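Local structure of fiber (Human adenovirus 26, 6FJN) at residues T106-P111 with S120-I125; D58-L63 with S155-F160. The protein forms the trimeric head, or knob, of the adenovirus fiber and probably attaches the virion to receptors on the host cell. All blocks are in the same frame, centred on the assembly; numbering follows the deposited sequence. Where two conformers were deposited one is given.

In the fold
The two contacts show how one beta sandwich is held together by different means. Contact 2 (58-63 with 155-160) pairs neighbouring strands by regular backbone bonds, its centre about 5 Å from the centre of the chain. Contact 1 (106-111 with 120-125), its centre about 15 Å out, joins a loop to the start of the strand at the other border, within the chain, of the same four-stranded sheet, against a second subunit. Their centres are about 14 Å apart and their nearest atoms about 6 Å. Gln183, which binds L-glutamate covalently in another structure of this protein though none is bound here, is nearer contact 1: its side chain is about 6 Å from that of Thr106 and about 10 Å from that of Ile156 in contact 2.

Contact 1 of 2, residues T106-P111 with S120-I125; sequences TAYPKP and SRTKII
Arg121 grips the carbonyl oxygen of Ala107 with two nitrogens of its guanidinium group. The main bond runs from NE of Arg121 to O of Ala107 at 2.8 Å; it reaches a lone pair in the carbonyl plane, although the oxygen stands 29° out of the guanidinium plane. NH2 of Arg121 adds a weak bond to the same Ala107 O at 3.3 Å, bent to 123° at the hydrogen. One face of the guanidinium group lies over CA of Ala107. The reach is made by a chain extended from CG to NE, after CG has been set between the backbone N and the carbonyl carbon (chi1 71°). The third nitrogen, NH1, bonds to Thr25 OG1 and Asp9 O of the second subunit, so one side chain ties the loop to the trimer interface.

Within this chain, this is the border of the knob's beta sandwich: residues 120-122 form a short 3-10 turn, closed by a bond from Lys123 N to Ser120 O, and lead into strand 123-129 of the four-stranded sheet, where Lys123 makes backbone bonds to the second subunit. Here the contact passes to packing. The methyl CG2 of Thr122 sits 3.9 Å from CA of Tyr108 and also nears its CB, while the Thr122 hydroxyl turns back to Tyr119 O. Tyr108 brings its ring obliquely to the turn, with CD1 3.8 Å from CA of Thr122 and CE1 3.5 Å from O of Arg121. Its own neighbour Ala107 puts CB over the centre of one ring face, 3.6 Å above the plane. At the far end of the ring, Tyr108 OH bonds to Leu181 N, which carries the loop across to strand 176-181 of the other sheet.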
loop_
_atom_site.group_PDB
_atom_site.type_symbol
_atom_site.label_atom_id
_atom_site.label_comp_id
_atom_site.label_asym_id
_atom_site.label_seq_id
_atom_site.Cartn_x
_atom_site.Cartn_y
_atom_site.Cartn_z
ATOM N N THR A 106 5.175 -14.822 -15.178
ATOM C CA THR A 106 3.833 -15.014 -15.761
ATOM C C THR A 106 2.955 -13.802 -15.535
ATOM O O THR A 106 2.290 -13.268 -16.442
ATOM C CB THR A 106 3.143 -16.251 -15.212
ATOM O OG1 THR A 106 4.002 -17.362 -15.450
ATOM C CG2 THR A 106 1.796 -16.494 -15.880
ATOM N N ALA A 107 2.965 -13.263 -14.308
ATOM C CA ALA A 107 2.229 -12.024 -14.007
ATOM C C ALA A 107 2.805 -10.872 -14.803
ATOM O O ALA A 107 2.089 -9.959 -15.290
ATOM C CB ALA A 107 2.339 -11.706 -12.533
ATOM N N TYR A 108 4.149 -10.852 -14.872
ATOM C CA TYR A 108 4.874 -9.691 -15.421
ATOM C C TYR A 108 5.839 -10.166 -16.484
ATOM O O TYR A 108 7.052 -10.303 -16.247
ATOM C CB TYR A 108 5.585 -8.886 -14.324
ATOM C CG TYR A 108 4.807 -8.747 -13.049
ATOM C CD1 TYR A 108 3.608 -8.097 -12.994
ATOM C CD2 TYR A 108 5.295 -9.273 -11.850
ATOM C CE1 TYR A 108 2.911 -7.941 -11.807
ATOM C CE2 TYR A 108 4.610 -9.127 -10.655
ATOM C CZ TYR A 108 3.424 -8.463 -10.628
ATOM O OH TYR A 108 2.749 -8.353 -9.429
ATOM N N PRO A 109 5.335 -10.477 -17.678
ATOM C CA PRO A 109 6.208 -11.019 -18.701
ATOM C C PRO A 109 7.090 -9.935 -19.293
ATOM O O PRO A 109 6.739 -8.778 -19.365
ATOM C CB PRO A 109 5.230 -11.598 -19.727
ATOM C CG PRO A 109 3.989 -10.791 -19.529
ATOM C CD PRO A 109 3.924 -10.423 -18.107
ATOM N N LYS A 110 8.242 -10.369 -19.771
ATOM C CA LYS A 110 9.105 -9.493 -20.520
ATOM C C LYS A 110 8.387 -9.016 -21.769
ATOM O O LYS A 110 7.542 -9.728 -22.341
ATOM C CB LYS A 110 10.362 -10.222 -21.003
ATOM C CG LYS A 110 11.174 -10.856 -19.890
ATOM C CD LYS A 110 12.196 -9.951 -19.288
ATOM C CE LYS A 110 13.585 -10.430 -19.711
ATOM N NZ LYS A 110 14.487 -9.290 -19.603
ATOM N N PRO A 111 8.756 -7.834 -22.247
ATOM C CA PRO A 111 8.162 -7.401 -23.514
ATOM C C PRO A 111 8.474 -8.342 -24.664
ATOM O O PRO A 111 9.552 -8.971 -24.699
ATOM C CB PRO A 111 8.838 -6.076 -23.784
ATOM C CG PRO A 111 9.376 -5.632 -22.484
ATOM C CD PRO A 111 9.767 -6.880 -21.772
ATOM N N SER A 120 -1.048 -3.662 -18.353
ATOM C CA SER A 120 -0.869 -2.575 -17.391
ATOM C C SER A 120 -0.538 -3.077 -15.986
ATOM O O SER A 120 0.013 -2.321 -15.221
ATOM C CB SER A 120 -2.095 -1.671 -17.376
ATOM O OG SER A 120 -2.359 -1.145 -18.657
ATOM N N ARG A 121 -0.892 -4.333 -15.686
ATOM C CA ARG A 121 -0.601 -4.849 -14.354
ATOM C C ARG A 121 0.898 -4.954 -14.072
ATOM O O ARG A 121 1.298 -5.071 -12.910
ATOM C CB ARG A 121 -1.256 -6.208 -14.131
ATOM C CG ARG A 121 -0.629 -7.362 -14.912
ATOM C CD ARG A 121 -1.400 -8.648 -14.715
ATOM N NE ARG A 121 -0.719 -9.732 -15.400
ATOM C CZ ARG A 121 -1.204 -10.914 -15.647
ATOM N NH1 ARG A 121 -2.397 -11.329 -15.211
ATOM N NH2 ARG A 121 -0.460 -11.742 -16.374
ATOM N N THR A 122 1.739 -4.864 -15.095
ATOM C CA THR A 122 3.198 -4.817 -14.926
ATOM C C THR A 122 3.698 -3.545 -14.288
ATOM O O THR A 122 4.899 -3.493 -13.985
ATOM C CB THR A 122 3.916 -5.049 -16.261
ATOM O OG1 THR A 122 3.662 -3.970 -17.147
ATOM C CG2 THR A 122 3.566 -6.383 -16.904
ATOM N N LYS A 123 2.828 -2.566 -14.079
ATOM C CA LYS A 123 3.214 -1.314 -13.458
ATOM C C LYS A 123 2.312 -1.022 -12.267
ATOM O O LYS A 123 1.147 -1.418 -12.212
ATOM C CB LYS A 123 3.162 -0.158 -14.451
ATOM C CG LYS A 123 4.272 -0.244 -15.467
ATOM C CD LYS A 123 4.219 0.837 -16.505
ATOM C CE LYS A 123 5.395 0.822 -17.457
ATOM N NZ LYS A 123 5.342 1.943 -18.441
ATOM N N ILE A 124 2.891 -0.245 -11.349
ATOM C CA ILE A 124 2.202 0.457 -10.271
ATOM C C ILE A 124 2.434 1.932 -10.502
ATOM O O ILE A 124 3.600 2.325 -10.706
ATOM C CB ILE A 124 2.739 0.070 -8.884
ATOM C CG1 ILE A 124 2.600 -1.411 -8.642
ATOM C CG2 ILE A 124 2.100 0.913 -7.809
ATOM C CD1 ILE A 124 3.550 -1.853 -7.545
ATOM N N ILE A 125 1.387 2.766 -10.504
ATOM C CA ILE A 125 1.573 4.197 -10.646
ATOM C C ILE A 125 0.863 4.866 -9.498
ATOM O O ILE A 125 -0.339 4.562 -9.222
ATOM C CB ILE A 125 1.039 4.704 -11.989
ATOM C CG1 ILE A 125 1.909 4.144 -13.133
ATOM C CG2 ILE A 125 1.051 6.229 -12.056
ATOM C CD1 ILE A 125 1.398 4.404 -14.521
#

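Contact 2 of 2, residues D58-L63 with S155-F160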
loop_
_atom_site.group_PDB
_atom_site.type_symbol
_atom_site.label_atom_id
_atom_site.label_comp_id
_atom_site.label_asym_id
_atom_site.label_seq_id
_atom_site.Cartn_x
_atom_site.Cartn_y
_atom_site.Cartn_z
ATOM N N ASP A 58 11.963 13.726 -15.070
ATOM C CA ASP A 58 11.706 12.317 -15.332
ATOM C C ASP A 58 13.004 11.622 -15.064
ATOM O O ASP A 58 14.018 11.982 -15.714
ATOM C CB ASP A 58 11.227 12.103 -16.792
ATOM C CG ASP A 58 10.819 10.655 -17.058
ATOM O OD1 ASP A 58 9.853 10.196 -16.436
ATOM O OD2 ASP A 58 11.479 10.005 -17.906
ATOM N N VAL A 59 13.043 10.765 -14.002
ATOM C CA VAL A 59 14.248 9.999 -13.498
ATOM C C VAL A 59 13.945 8.506 -13.359
ATOM O O VAL A 59 13.053 8.130 -12.537
ATOM C CB VAL A 59 14.805 10.489 -12.138
ATOM C CG1 VAL A 59 16.058 9.669 -11.798
ATOM C CG2 VAL A 59 15.145 11.970 -12.238
ATOM N N LYS A 60 14.699 7.666 -14.087
ATOM C CA LYS A 60 14.446 6.247 -14.012
ATOM C C LYS A 60 15.595 5.542 -13.302
ATOM O O LYS A 60 16.783 5.632 -13.741
ATOM C CB LYS A 60 14.329 5.719 -15.434
ATOM C CG LYS A 60 14.046 4.238 -15.588
ATOM C CD LYS A 60 14.013 3.848 -17.067
ATOM C CE LYS A 60 13.739 2.367 -17.191
ATOM N NZ LYS A 60 13.494 2.103 -18.608
ATOM N N ILE A 61 15.286 4.808 -12.275
ATOM C CA ILE A 61 16.239 3.981 -11.512
ATOM C C ILE A 61 16.006 2.546 -11.885
ATOM O O ILE A 61 14.898 2.011 -11.693
ATOM C CB ILE A 61 16.001 4.166 -10.007
ATOM C CG1 ILE A 61 16.078 5.627 -9.577
ATOM C CG2 ILE A 61 16.943 3.276 -9.192
ATOM C CD1 ILE A 61 17.343 6.326 -9.985
ATOM N N SER A 62 17.014 1.879 -12.433
ATOM C CA SER A 62 16.863 0.519 -12.915
ATOM C C SER A 62 17.606 -0.496 -12.053
ATOM O O SER A 62 18.817 -0.364 -11.853
ATOM C CB SER A 62 17.443 0.377 -14.297
ATOM O OG SER A 62 16.694 1.188 -15.196
ATOM N N LEU A 63 16.882 -1.510 -11.561
ATOM C CA LEU A 63 17.480 -2.690 -10.930
ATOM C C LEU A 63 17.289 -3.845 -11.906
ATOM O O LEU A 63 16.153 -4.244 -12.193
ATOM C CB LEU A 63 16.849 -3.020 -9.593
ATOM C CG LEU A 63 17.236 -2.123 -8.407
ATOM C CD1 LEU A 63 16.913 -0.649 -8.578
ATOM C CD2 LEU A 63 16.628 -2.664 -7.139
ATOM N N SER A 155 13.615 -7.542 -13.793
ATOM C CA SER A 155 13.948 -6.148 -13.516
ATOM C C SER A 155 12.879 -5.546 -12.615
ATOM O O SER A 155 11.692 -5.935 -12.641
ATOM C CB SER A 155 14.068 -5.318 -14.782
ATOM O OG SER A 155 12.884 -5.297 -15.563
ATOM N N ILE A 156 13.314 -4.542 -11.846
ATOM C CA ILE A 156 12.394 -3.633 -11.137
ATOM C C ILE A 156 12.905 -2.257 -11.404
ATOM O O ILE A 156 14.089 -1.967 -11.150
ATOM C CB ILE A 156 12.346 -3.888 -9.604
ATOM C CG1 ILE A 156 12.011 -5.353 -9.279
ATOM C CG2 ILE A 156 11.381 -2.916 -8.948
ATOM C CD1 ILE A 156 12.139 -5.723 -7.815
ATOM N N THR A 157 12.054 -1.379 -11.950
ATOM C CA THR A 157 12.475 0.001 -12.161
ATOM C C THR A 157 11.543 0.940 -11.419
ATOM O O THR A 157 10.337 0.665 -11.240
ATOM C CB THR A 157 12.564 0.366 -13.650
ATOM O OG1 THR A 157 11.258 0.366 -14.233
ATOM C CG2 THR A 157 13.471 -0.606 -14.395
ATOM N N PHE A 158 12.102 2.057 -10.982
ATOM C CA PHE A 158 11.382 3.119 -10.281
ATOM C C PHE A 158 11.584 4.377 -11.063
ATOM O O PHE A 158 12.734 4.860 -11.152
ATOM C CB PHE A 158 11.937 3.298 -8.855
ATOM C CG PHE A 158 11.968 2.046 -8.043
ATOM C CD1 PHE A 158 10.874 1.637 -7.289
ATOM C CD2 PHE A 158 13.102 1.249 -8.008
ATOM C CE1 PHE A 158 10.878 0.465 -6.560
ATOM C CE2 PHE A 158 13.108 0.074 -7.305
ATOM C CZ PHE A 158 12.002 -0.321 -6.581
ATOM N N THR A 159 10.511 4.926 -11.636
ATOM C CA THR A 159 10.600 6.179 -12.354
ATOM C C THR A 159 9.845 7.224 -11.573
ATOM O O THR A 159 8.755 6.967 -11.016
ATOM C CB THR A 159 9.992 6.026 -13.758
ATOM O OG1 THR A 159 10.699 5.005 -14.479
ATOM C CG2 THR A 159 10.080 7.301 -14.585
ATOM N N PHE A 160 10.410 8.428 -11.537
ATOM C CA PHE A 160 9.797 9.564 -10.877
ATOM C C PHE A 160 9.591 10.633 -11.936
ATOM O O PHE A 160 10.572 10.991 -12.650
ATOM C CB PHE A 160 10.705 10.058 -9.753
ATOM C CG PHE A 160 10.912 9.030 -8.672
ATOM C CD1 PHE A 160 11.913 8.078 -8.804
ATOM C CD2 PHE A 160 10.039 8.933 -7.598
ATOM C CE1 PHE A 160 12.062 7.090 -7.879
ATOM C CE2 PHE A 160 10.212 7.945 -6.636
ATOM C CZ PHE A 160 11.204 7.026 -6.798
#
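Val59 and Phe160, Ile61 and Phe158, and Leu63 and Ile156 exchange two backbone bonds each across antiparallel strands of the knob's beta sandwich. The axes approach to 4.5 Å at an angle of 166°; strand 58-63 is the outermost of the four-stranded sheet within this chain, and 155-160 lies next to it. Ile61 N to Phe158 O, at 2.8 Å and 169° at the hydrogen, is the straightest of the six bonds. The non-hydrogen-bonded pairs Lys60 with Thr159 and Ser62 with Thr157 fall between them. CA-H...O contacts supplement the amides, as from CA of Thr159 to O of Val59 at 3.1 Å.

Apolar contacts gather on a buried face, where Ile61, Leu63, Phe158 and Phe160 meet strands 22-31 and 34-43 of the opposing sheet. CD1 of Leu63 comes to the ring edge of Phe158, 4.1 Å from CE2, and Leu24 and Leu26 pack on the same leucine. Beside them, the CB atoms of Ile61 and Phe158 stand 4.3 Å apart.

Polar side chains occupy the other face, with Lys60 reaching solvent. With CG anti to its backbone N (chi1 -179°) and the chain extended beyond, Lys60 rises from the sheet and leans toward the Thr157 end: CG passes 3.6 Å from OG1 of Thr159, CE approaches the methyl of Thr157, and NZ ends in a salt bridge with Glu147. At the strand's start, Asp58 OD1 bonds to Thr161 OG1 and also lies 3.4 Å from the methyl CG2 of Thr159.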